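Long-range contacts in Card1 endonuclease domain-containing protein (PDB 1XMX), which is of unknown function but probably binds nucleic acid and carries a Card1-like endonuclease domain of the PDDEXK clan: residues V7-Q12 with I32-H37; D58-P63 with K72-E77; S66-I71 with L97-L102. All coordinates share one frame; numbering follows the deposited sequence.

How the contacts relate
All three contacts lie in the N-terminal alpha/beta domain, close together on the same side of the chain's centre. The centres of contacts 1 and 2 are about 9 Å apart, those of contacts 2 and 3 about 10 Å, and those of contacts 1 and 3 about 12 Å. Contact 1 pairs strands 4-9 and 30-35; contact 2 begins on the next strand of the same sheet, 56-61, held to 30-35 by probable backbone hydrogen bonds between Phe33 and both Asp58 and Phe60. Contacts 2 and 3 share helix 68-85, and their segments alternate along the chain, whereas contact 1 closes before either opens. Together they join the sheet edge, the helix packed on it and the start of helix 98-110 into one Rossmann-like domain.

Contact 1. Residues V7-Q12 with I32-H37; sequences VGIIDQ and IFIGDH
Gly8 and Ile34 hold the two segments together through a ladder of three backbone hydrogen bonds. Gly8 N donates to Ile32 O at 3.0 Å, Ile34 N returns a bond to Gly8 O at 2.8 Å, and Ile10 N completes the series on Ile34 O, also at 3.0 Å. Weaker CA-H...O contacts run beside them, the shortest from Val7 CA to Ile32 O at 3.2 Å, so that Ile32 O, Gly8 O and Ile34 O each face both an N-H and a CA-H.

The ladder is that of parallel strands, Val7, Gly8 and Ile9 standing beside Ile32, Phe33 and Ile34, with the strand axes approaching to 4.6 Å at an angle of 27°. Strand 4-9, helix 15-22 and strand 30-35 form a beta-alpha-beta unit, and this pairing joins strand 4-9, the middle one of the five parallel strands of the Rossmann-like sheet, to 30-35.

Apolar contacts differ on the two faces. Val7, Ile9 and Ile34 share one of them; Phe108 of helix 98-110 packs on Val7 and Ala104 of the same helix on Ile9, while Ile34 touches Ile62. Here Val7 CG1 presses on Ile34 CD1 at 3.4 Å, tighter than a usual van der Waals contact. Ile9 reaches the same neighbour because its side chain folds at both torsions (chi1 -51°, chi2 -59°), which swings CD1 across to Ile34 CB at 3.6 Å and near its CD1 too. The other face carries Phe33. There the side chain of Ile10 crosses at about a right angle, its CD1 lying 3.7 Å from Phe33 CB and its CG1 near ring atom CD1, and Leu46 of helix 40-52 touches both residues.

Contact 2. Residues D58-P63 with K72-E77; sequences DFFEIP and KSAIRE
Ala74 meets three residues of 58-63 at once. The helical turn around it has the regular backbone bonds, Arg76 N to Lys72 O at 2.9 Å and Glu77 N to Ser73 O at 3.2 Å. Lys72 starts away from the strand, and its NZ forms a salt bridge with Glu106 of helix 98-110.

At Ala74 the methyl group is directed at the strand and its extension. Ile62 CG2 comes to 3.9 Å from Ala74 CB, and Pro63 CD rests on the same methyl at 4.1 Å. The backbone of Ala74 takes part as well: Phe60 reaches out from the strand with CG anti to its own backbone N (chi1 173°), which carries the far end of the ring to the helix, where CZ lies 3.2 Å from Ala74 O. Ring atom CE1 passes 4.1 Å from Ala74 CB.

Ile75 follows, meeting the strand side with its CG1, 3.9 Å from Ile62 CG2. Ile62 CG2 thus touches both Ala74 CB and Ile75 CG1. The side chains of the two isoleucines cross at a slant. With chi1 at 40°, Ile62 sets CG1 between its backbone N and carbonyl carbon, the crowded position, and leaves CG2 to face the helix. Beyond the contact, Ile75 goes on to Ala104 and Phe108 of helix 98-110, while Phe60 and Ile62 lean back on Ile34.

Helix 68-85 thus packs against the strand that precedes it, and then leads across to strand 88-92 on the far side of strand 4-9, the long crossover that gives the 3-2-1-4 strand order of Rossmann-like folds.

Contact 3. Residues S66-I71 with L97-L102; sequences SNTSAI and LRHRLL
The start of helix 68-85, with Ser66 just before it, meets the first turn of helix 98-110, side by side on one face of the Rossmann-like sheet; Ser66, Thr68 and Ile71 face His99 and Arg100. Thr68 CG2 lies 3.8 Å from His99 CB, near the plane of the imidazole at its edge. Ser66 O approaches the edge too, 3.8 Å from His99 CD2. Ile71 reaches both neighbours with a single methyl, CD1, which is 3.9 Å from His99 CD2 and 3.8 Å from Arg100 CG; its side chain crosses each of theirs at about a right angle.

Neighbours in sequence also pack on the imidazole: Arg100 CG lies over one face, offset toward the rim, and Leu97 CB at the edge in plane. The arginine runs extended from CG to NE and ends in a salt bridge from NH2 to Asp36 OD2, beyond strand 30-35. On the other helix, Asn67 OD1 caps the first turn, accepting from Ala70 N at 3.2 Å, with the donor above the carbonyl plane.

The His99 side chain lies about 6 Å from a bound magnesium ion, a matter of proximity alone. Helix starts gathered beyond the C-terminal ends of parallel strands are typical of the Rossmann-like fold, where these ends commonly border the ligand site.

Contact 1. Residues V7-Q12 with I32-H37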
loop_
_atom_site.group_PDB
_atom_site.type_symbol
_atom_site.label_atom_id
_atom_site.label_comp_id
_atom_site.label_asym_id
_atom_site.label_seq_id
_atom_site.Cartn_x
_atom_site.Cartn_y
_atom_site.Cartn_z
ATOM N N VAL A 7 -10.337 -22.499 9.357
ATOM C CA VAL A 7 -10.504 -22.958 8.003
ATOM C C VAL A 7 -10.960 -21.758 7.179
ATOM O O VAL A 7 -11.765 -20.981 7.650
ATOM C CB VAL A 7 -11.501 -24.121 7.900
ATOM C CG1 VAL A 7 -11.693 -24.511 6.398
ATOM C CG2 VAL A 7 -10.959 -25.330 8.708
ATOM N N GLY A 8 -10.406 -21.580 5.975
ATOM C CA GLY A 8 -10.777 -20.431 5.142
ATOM C C GLY A 8 -10.878 -20.853 3.713
ATOM O O GLY A 8 -10.339 -21.898 3.354
ATOM N N ILE A 9 -11.618 -20.094 2.903
ATOM C CA ILE A 9 -11.822 -20.469 1.497
ATOM C C ILE A 9 -11.013 -19.476 0.659
ATOM O O ILE A 9 -11.232 -18.276 0.733
ATOM C CB ILE A 9 -13.303 -20.420 1.032
ATOM C CG1 ILE A 9 -14.271 -21.186 1.977
ATOM C CG2 ILE A 9 -13.433 -21.011 -0.389
ATOM C CD1 ILE A 9 -13.958 -22.515 2.102
ATOM N N ILE A 10 -10.025 -19.975 -0.074
ATOM C CA ILE A 10 -9.216 -19.098 -0.905
ATOM C C ILE A 10 -10.060 -18.408 -1.979
ATOM O O ILE A 10 -10.951 -19.014 -2.605
ATOM C CB ILE A 10 -8.016 -19.856 -1.565
ATOM C CG1 ILE A 10 -6.877 -20.097 -0.546
ATOM C CG2 ILE A 10 -7.423 -19.030 -2.781
ATOM C CD1 ILE A 10 -5.885 -21.120 -1.011
ATOM N N ASP A 11 -9.774 -17.128 -2.191
ATOM C CA ASP A 11 -10.233 -16.458 -3.393
ATOM C C ASP A 11 -9.141 -15.527 -3.931
ATOM O O ASP A 11 -8.010 -15.643 -3.500
ATOM C CB ASP A 11 -11.620 -15.800 -3.222
ATOM C CG ASP A 11 -11.614 -14.575 -2.313
ATOM O OD1 ASP A 11 -10.523 -14.067 -1.971
ATOM O OD2 ASP A 11 -12.725 -14.125 -1.943
ATOM N N GLN A 12 -9.469 -14.652 -4.890
ATOM C CA GLN A 12 -8.479 -13.781 -5.491
ATOM C C GLN A 12 -8.141 -12.599 -4.591
ATOM O O GLN A 12 -7.144 -11.960 -4.776
ATOM C CB GLN A 12 -8.928 -13.302 -6.864
ATOM C CG GLN A 12 -9.445 -14.433 -7.762
ATOM C CD GLN A 12 -8.405 -15.529 -8.137
ATOM O OE1 GLN A 12 -7.433 -15.245 -8.861
ATOM N NE2 GLN A 12 -8.647 -16.807 -7.684
ATOM N N ILE A 32 -6.330 -24.287 7.601
ATOM C CA ILE A 32 -6.468 -25.101 6.398
ATOM C C ILE A 32 -7.248 -24.279 5.438
ATOM O O ILE A 32 -8.381 -23.829 5.743
ATOM C CB ILE A 32 -7.249 -26.428 6.704
ATOM C CG1 ILE A 32 -6.445 -27.235 7.715
ATOM C CG2 ILE A 32 -7.613 -27.245 5.426
ATOM C CD1 ILE A 32 -7.167 -28.367 8.320
ATOM N N PHE A 33 -6.624 -24.054 4.281
ATOM C CA PHE A 33 -7.275 -23.291 3.220
ATOM C C PHE A 33 -7.954 -24.320 2.333
ATOM O O PHE A 33 -7.384 -25.349 2.058
ATOM C CB PHE A 33 -6.238 -22.525 2.410
ATOM C CG PHE A 33 -5.551 -21.435 3.166
ATOM C CD1 PHE A 33 -6.192 -20.221 3.394
ATOM C CD2 PHE A 33 -4.253 -21.595 3.591
ATOM C CE1 PHE A 33 -5.532 -19.181 4.066
ATOM C CE2 PHE A 33 -3.598 -20.563 4.274
ATOM C CZ PHE A 33 -4.235 -19.365 4.495
ATOM N N ILE A 34 -9.171 -24.031 1.911
ATOM C CA ILE A 34 -9.910 -24.852 0.963
ATOM C C ILE A 34 -9.854 -24.115 -0.391
ATOM O O ILE A 34 -10.024 -22.913 -0.426
ATOM C CB ILE A 34 -11.375 -24.991 1.415
ATOM C CG1 ILE A 34 -11.470 -25.953 2.596
ATOM C CG2 ILE A 34 -12.307 -25.485 0.262
ATOM C CD1 ILE A 34 -12.701 -25.728 3.441
ATOM N N GLY A 35 -9.546 -24.809 -1.491
ATOM C CA GLY A 35 -9.440 -24.146 -2.796
ATOM C C GLY A 35 -9.456 -25.210 -3.890
ATOM O O GLY A 35 -9.373 -26.410 -3.598
ATOM N N ASP A 36 -9.539 -24.789 -5.152
ATOM C CA ASP A 36 -9.377 -25.727 -6.244
ATOM C C ASP A 36 -7.936 -25.794 -6.727
ATOM O O ASP A 36 -7.099 -24.992 -6.292
ATOM C CB ASP A 36 -10.366 -25.430 -7.365
ATOM C CG ASP A 36 -10.034 -24.170 -8.140
ATOM O OD1 ASP A 36 -8.872 -23.788 -8.274
ATOM O OD2 ASP A 36 -10.954 -23.558 -8.670
ATOM N N HIS A 37 -7.631 -26.744 -7.606
ATOM C CA HIS A 37 -6.244 -26.954 -7.971
ATOM C C HIS A 37 -5.536 -25.727 -8.512
ATOM O O HIS A 37 -4.382 -25.486 -8.153
ATOM C CB HIS A 37 -6.015 -28.170 -8.866
ATOM C CG HIS A 37 -4.563 -28.410 -9.134
ATOM N ND1 HIS A 37 -3.680 -28.812 -8.143
ATOM C CD2 HIS A 37 -3.816 -28.242 -10.253
ATOM C CE1 HIS A 37 -2.458 -28.885 -8.642
ATOM N NE2 HIS A 37 -2.515 -28.568 -9.926
#

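Contact 2. Residues D58-P63 with K72-E77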
loop_
_atom_site.group_PDB
_atom_site.type_symbol
_atom_site.label_atom_id
_atom_site.label_comp_id
_atom_site.label_asym_id
_atom_site.label_seq_id
_atom_site.Cartn_x
_atom_site.Cartn_y
_atom_site.Cartn_z
ATOM N N ASP A 58 -2.298 -25.713 5.577
ATOM C CA ASP A 58 -2.520 -26.854 4.733
ATOM C C ASP A 58 -3.511 -26.426 3.700
ATOM O O ASP A 58 -4.229 -25.451 3.896
ATOM C CB ASP A 58 -3.143 -28.003 5.536
ATOM C CG ASP A 58 -2.178 -28.594 6.567
ATOM O OD1 ASP A 58 -0.957 -28.629 6.263
ATOM O OD2 ASP A 58 -2.636 -29.021 7.682
ATOM N N PHE A 59 -3.554 -27.177 2.607
ATOM C CA PHE A 59 -4.373 -26.887 1.481
ATOM C C PHE A 59 -5.222 -28.120 1.284
ATOM O O PHE A 59 -4.708 -29.216 1.144
ATOM C CB PHE A 59 -3.515 -26.634 0.208
ATOM C CG PHE A 59 -4.326 -26.183 -0.993
ATOM C CD1 PHE A 59 -5.361 -25.240 -0.851
ATOM C CD2 PHE A 59 -4.014 -26.615 -2.278
ATOM C CE1 PHE A 59 -6.092 -24.771 -1.972
ATOM C CE2 PHE A 59 -4.726 -26.142 -3.381
ATOM C CZ PHE A 59 -5.779 -25.229 -3.235
ATOM N N PHE A 60 -6.531 -27.936 1.289
ATOM C CA PHE A 60 -7.455 -29.029 1.058
ATOM C C PHE A 60 -8.200 -28.677 -0.227
ATOM O O PHE A 60 -8.870 -27.642 -0.316
ATOM C CB PHE A 60 -8.408 -29.200 2.244
ATOM C CG PHE A 60 -9.512 -30.209 1.991
ATOM C CD1 PHE A 60 -10.736 -29.818 1.448
ATOM C CD2 PHE A 60 -9.320 -31.550 2.296
ATOM C CE1 PHE A 60 -11.731 -30.764 1.190
ATOM C CE2 PHE A 60 -10.345 -32.509 2.076
ATOM C CZ PHE A 60 -11.535 -32.090 1.508
ATOM N N GLU A 61 -8.072 -29.543 -1.236
ATOM C CA GLU A 61 -8.587 -29.236 -2.578
ATOM C C GLU A 61 -9.965 -29.764 -2.786
ATOM O O GLU A 61 -10.194 -30.980 -2.668
ATOM C CB GLU A 61 -7.720 -29.867 -3.669
ATOM C CG GLU A 61 -6.859 -28.877 -4.368
ATOM C CD GLU A 61 -5.973 -29.481 -5.420
ATOM O OE1 GLU A 61 -6.425 -30.424 -6.156
ATOM O OE2 GLU A 61 -4.817 -28.984 -5.510
ATOM N N ILE A 62 -10.867 -28.868 -3.171
ATOM C CA ILE A 62 -12.181 -29.300 -3.566
ATOM C C ILE A 62 -12.190 -29.429 -5.066
ATOM O O ILE A 62 -11.331 -28.924 -5.759
ATOM C CB ILE A 62 -13.291 -28.324 -3.142
ATOM C CG1 ILE A 62 -12.819 -26.896 -3.341
ATOM C CG2 ILE A 62 -13.706 -28.543 -1.608
ATOM C CD1 ILE A 62 -13.935 -25.861 -3.613
ATOM N N PRO A 63 -13.197 -30.102 -5.583
ATOM C CA PRO A 63 -13.242 -30.167 -7.014
ATOM C C PRO A 63 -13.600 -28.774 -7.508
ATOM O O PRO A 63 -14.141 -27.956 -6.777
ATOM C CB PRO A 63 -14.337 -31.221 -7.288
ATOM C CG PRO A 63 -15.149 -31.327 -6.036
ATOM C CD PRO A 63 -14.323 -30.788 -4.906
ATOM N N LYS A 72 -19.841 -30.041 -0.892
ATOM C CA LYS A 72 -20.283 -30.373 0.460
ATOM C C LYS A 72 -19.800 -31.746 0.891
ATOM O O LYS A 72 -19.498 -31.999 2.052
ATOM C CB LYS A 72 -21.817 -30.388 0.528
ATOM C CG LYS A 72 -22.428 -28.999 0.494
ATOM C CD LYS A 72 -23.936 -28.972 0.811
ATOM C CE LYS A 72 -24.406 -27.501 0.665
ATOM N NZ LYS A 72 -25.894 -27.253 0.788
ATOM N N SER A 73 -19.832 -32.682 -0.049
ATOM C CA SER A 73 -19.263 -33.983 0.201
ATOM C C SER A 73 -17.732 -33.948 0.532
ATOM O O SER A 73 -17.278 -34.625 1.479
ATOM C CB SER A 73 -19.522 -34.845 -1.011
ATOM O OG SER A 73 -19.848 -36.081 -0.531
ATOM N N ALA A 74 -16.948 -33.194 -0.250
ATOM C CA ALA A 74 -15.516 -33.095 0.010
ATOM C C ALA A 74 -15.307 -32.464 1.385
ATOM O O ALA A 74 -14.531 -32.948 2.186
ATOM C CB ALA A 74 -14.793 -32.257 -1.129
ATOM N N ILE A 75 -16.074 -31.424 1.689
ATOM C CA ILE A 75 -15.871 -30.699 2.936
ATOM C C ILE A 75 -16.341 -31.464 4.173
ATOM O O ILE A 75 -15.773 -31.328 5.259
ATOM C CB ILE A 75 -16.480 -29.265 2.865
ATOM C CG1 ILE A 75 -15.752 -28.450 1.765
ATOM C CG2 ILE A 75 -16.416 -28.567 4.266
ATOM C CD1 ILE A 75 -16.460 -27.114 1.322
ATOM N N ARG A 76 -17.394 -32.248 4.019
ATOM C CA ARG A 76 -17.874 -33.069 5.120
ATOM C C ARG A 76 -16.849 -34.158 5.480
ATOM O O ARG A 76 -16.663 -34.457 6.636
ATOM C CB ARG A 76 -19.215 -33.680 4.759
ATOM C CG ARG A 76 -19.984 -34.137 5.939
ATOM C CD ARG A 76 -21.447 -34.353 5.558
ATOM N NE ARG A 76 -22.259 -33.126 5.692
ATOM C CZ ARG A 76 -22.660 -32.604 6.860
ATOM N NH1 ARG A 76 -22.313 -33.203 8.021
ATOM N NH2 ARG A 76 -23.429 -31.503 6.867
ATOM N N GLU A 77 -16.184 -34.730 4.480
ATOM C CA GLU A 77 -15.042 -35.617 4.717
ATOM C C GLU A 77 -13.934 -34.944 5.537
ATOM O O GLU A 77 -13.428 -35.507 6.477
ATOM C CB GLU A 77 -14.456 -36.111 3.385
ATOM C CG GLU A 77 -15.099 -37.378 2.908
ATOM C CD GLU A 77 -14.439 -37.972 1.649
ATOM O OE1 GLU A 77 -13.171 -38.083 1.649
ATOM O OE2 GLU A 77 -15.205 -38.349 0.685
#

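Contact 3. Residues S66-I71 with L97-L102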
loop_
_atom_site.group_PDB
_atom_site.type_symbol
_atom_site.label_atom_id
_atom_site.label_comp_id
_atom_site.label_asym_id
_atom_site.label_seq_id
_atom_site.Cartn_x
_atom_site.Cartn_y
_atom_site.Cartn_z
ATOM N N SER A 66 -18.932 -26.371 -10.380
ATOM C CA SER A 66 -19.936 -25.663 -9.607
ATOM C C SER A 66 -20.880 -26.596 -8.840
ATOM O O SER A 66 -21.678 -26.098 -8.057
ATOM C CB SER A 66 -20.769 -24.806 -10.554
ATOM O OG SER A 66 -21.323 -25.647 -11.574
ATOM N N ASN A 67 -20.802 -27.917 -9.064
ATOM C CA ASN A 67 -21.579 -28.921 -8.292
ATOM C C ASN A 67 -21.282 -28.860 -6.792
ATOM O O ASN A 67 -20.190 -29.232 -6.341
ATOM C CB ASN A 67 -21.403 -30.355 -8.851
ATOM C CG ASN A 67 -22.362 -31.408 -8.199
ATOM O OD1 ASN A 67 -22.843 -31.259 -7.070
ATOM N ND2 ASN A 67 -22.617 -32.504 -8.940
ATOM N N THR A 68 -22.297 -28.388 -6.049
ATOM C CA THR A 68 -22.231 -28.069 -4.629
ATOM C C THR A 68 -22.507 -29.310 -3.741
ATOM O O THR A 68 -22.025 -29.370 -2.608
ATOM C CB THR A 68 -23.175 -26.823 -4.241
ATOM O OG1 THR A 68 -24.557 -27.134 -4.485
ATOM C CG2 THR A 68 -22.770 -25.471 -4.992
ATOM N N SER A 69 -23.223 -30.322 -4.248
ATOM C CA SER A 69 -23.310 -31.569 -3.476
ATOM C C SER A 69 -21.961 -32.325 -3.472
ATOM O O SER A 69 -21.623 -32.958 -2.493
ATOM C CB SER A 69 -24.530 -32.442 -3.846
ATOM O OG SER A 69 -24.313 -33.242 -4.996
ATOM N N ALA A 70 -21.160 -32.174 -4.528
ATOM C CA ALA A 70 -19.753 -32.664 -4.542
ATOM C C ALA A 70 -18.810 -31.822 -3.639
ATOM O O ALA A 70 -17.965 -32.364 -2.923
ATOM C CB ALA A 70 -19.208 -32.738 -5.987
ATOM N N ILE A 71 -18.940 -30.499 -3.671
ATOM C CA ILE A 71 -18.202 -29.658 -2.696
ATOM C C ILE A 71 -18.554 -29.994 -1.227
ATOM O O ILE A 71 -17.650 -30.215 -0.394
ATOM C CB ILE A 71 -18.397 -28.133 -2.978
ATOM C CG1 ILE A 71 -17.961 -27.785 -4.404
ATOM C CG2 ILE A 71 -17.625 -27.254 -1.931
ATOM C CD1 ILE A 71 -18.337 -26.331 -4.796
ATOM N N LEU A 97 -15.808 -17.705 -3.297
ATOM C CA LEU A 97 -17.048 -17.666 -4.129
ATOM C C LEU A 97 -18.282 -18.143 -3.331
ATOM O O LEU A 97 -18.190 -19.042 -2.474
ATOM C CB LEU A 97 -16.863 -18.469 -5.421
ATOM C CG LEU A 97 -15.880 -17.920 -6.490
ATOM C CD1 LEU A 97 -15.629 -18.924 -7.631
ATOM C CD2 LEU A 97 -16.252 -16.552 -7.095
ATOM N N ARG A 98 -19.437 -17.531 -3.576
ATOM C CA ARG A 98 -20.558 -17.813 -2.671
ATOM C C ARG A 98 -21.025 -19.258 -2.686
ATOM O O ARG A 98 -21.404 -19.752 -1.660
ATOM C CB ARG A 98 -21.676 -16.756 -2.777
ATOM C CG ARG A 98 -21.161 -15.374 -2.282
ATOM C CD ARG A 98 -21.961 -14.198 -2.841
ATOM N NE ARG A 98 -21.389 -12.929 -2.370
ATOM C CZ ARG A 98 -20.417 -12.264 -2.998
ATOM N NH1 ARG A 98 -19.905 -12.735 -4.141
ATOM N NH2 ARG A 98 -19.960 -11.132 -2.494
ATOM N N HIS A 99 -20.929 -19.957 -3.822
ATOM C CA HIS A 99 -21.314 -21.350 -3.870
ATOM C C HIS A 99 -20.456 -22.219 -2.966
ATOM O O HIS A 99 -20.961 -23.041 -2.244
ATOM C CB HIS A 99 -21.408 -21.914 -5.319
ATOM C CG HIS A 99 -20.085 -22.126 -5.996
ATOM N ND1 HIS A 99 -19.110 -21.149 -6.075
ATOM C CD2 HIS A 99 -19.614 -23.179 -6.712
ATOM C CE1 HIS A 99 -18.076 -21.616 -6.752
ATOM N NE2 HIS A 99 -18.358 -22.839 -7.160
ATOM N N ARG A 100 -19.156 -22.048 -3.019
ATOM C CA ARG A 100 -18.264 -22.787 -2.127
ATOM C C ARG A 100 -18.488 -22.302 -0.684
ATOM O O ARG A 100 -18.460 -23.100 0.229
ATOM C CB ARG A 100 -16.792 -22.527 -2.547
ATOM C CG ARG A 100 -16.446 -23.110 -3.940
ATOM C CD ARG A 100 -15.171 -22.562 -4.547
ATOM N NE ARG A 100 -14.858 -23.194 -5.837
ATOM C CZ ARG A 100 -13.883 -22.779 -6.653
ATOM N NH1 ARG A 100 -13.172 -21.707 -6.341
ATOM N NH2 ARG A 100 -13.634 -23.398 -7.786
ATOM N N LEU A 101 -18.618 -20.985 -0.484
ATOM C CA LEU A 101 -18.773 -20.415 0.885
ATOM C C LEU A 101 -19.947 -20.998 1.609
ATOM O O LEU A 101 -19.817 -21.407 2.742
ATOM C CB LEU A 101 -18.927 -18.880 0.887
ATOM C CG LEU A 101 -19.036 -18.157 2.235
ATOM C CD1 LEU A 101 -17.663 -18.184 2.942
ATOM C CD2 LEU A 101 -19.448 -16.697 2.078
ATOM N N LEU A 102 -21.103 -21.025 0.938
ATOM C CA LEU A 102 -22.316 -21.507 1.542
ATOM C C LEU A 102 -22.354 -23.032 1.686
ATOM O O LEU A 102 -23.037 -23.532 2.559
ATOM C CB LEU A 102 -23.551 -21.016 0.791
ATOM C CG LEU A 102 -23.679 -19.498 0.807
ATOM C CD1 LEU A 102 -24.950 -19.118 0.125
ATOM C CD2 LEU A 102 -23.683 -19.045 2.244
#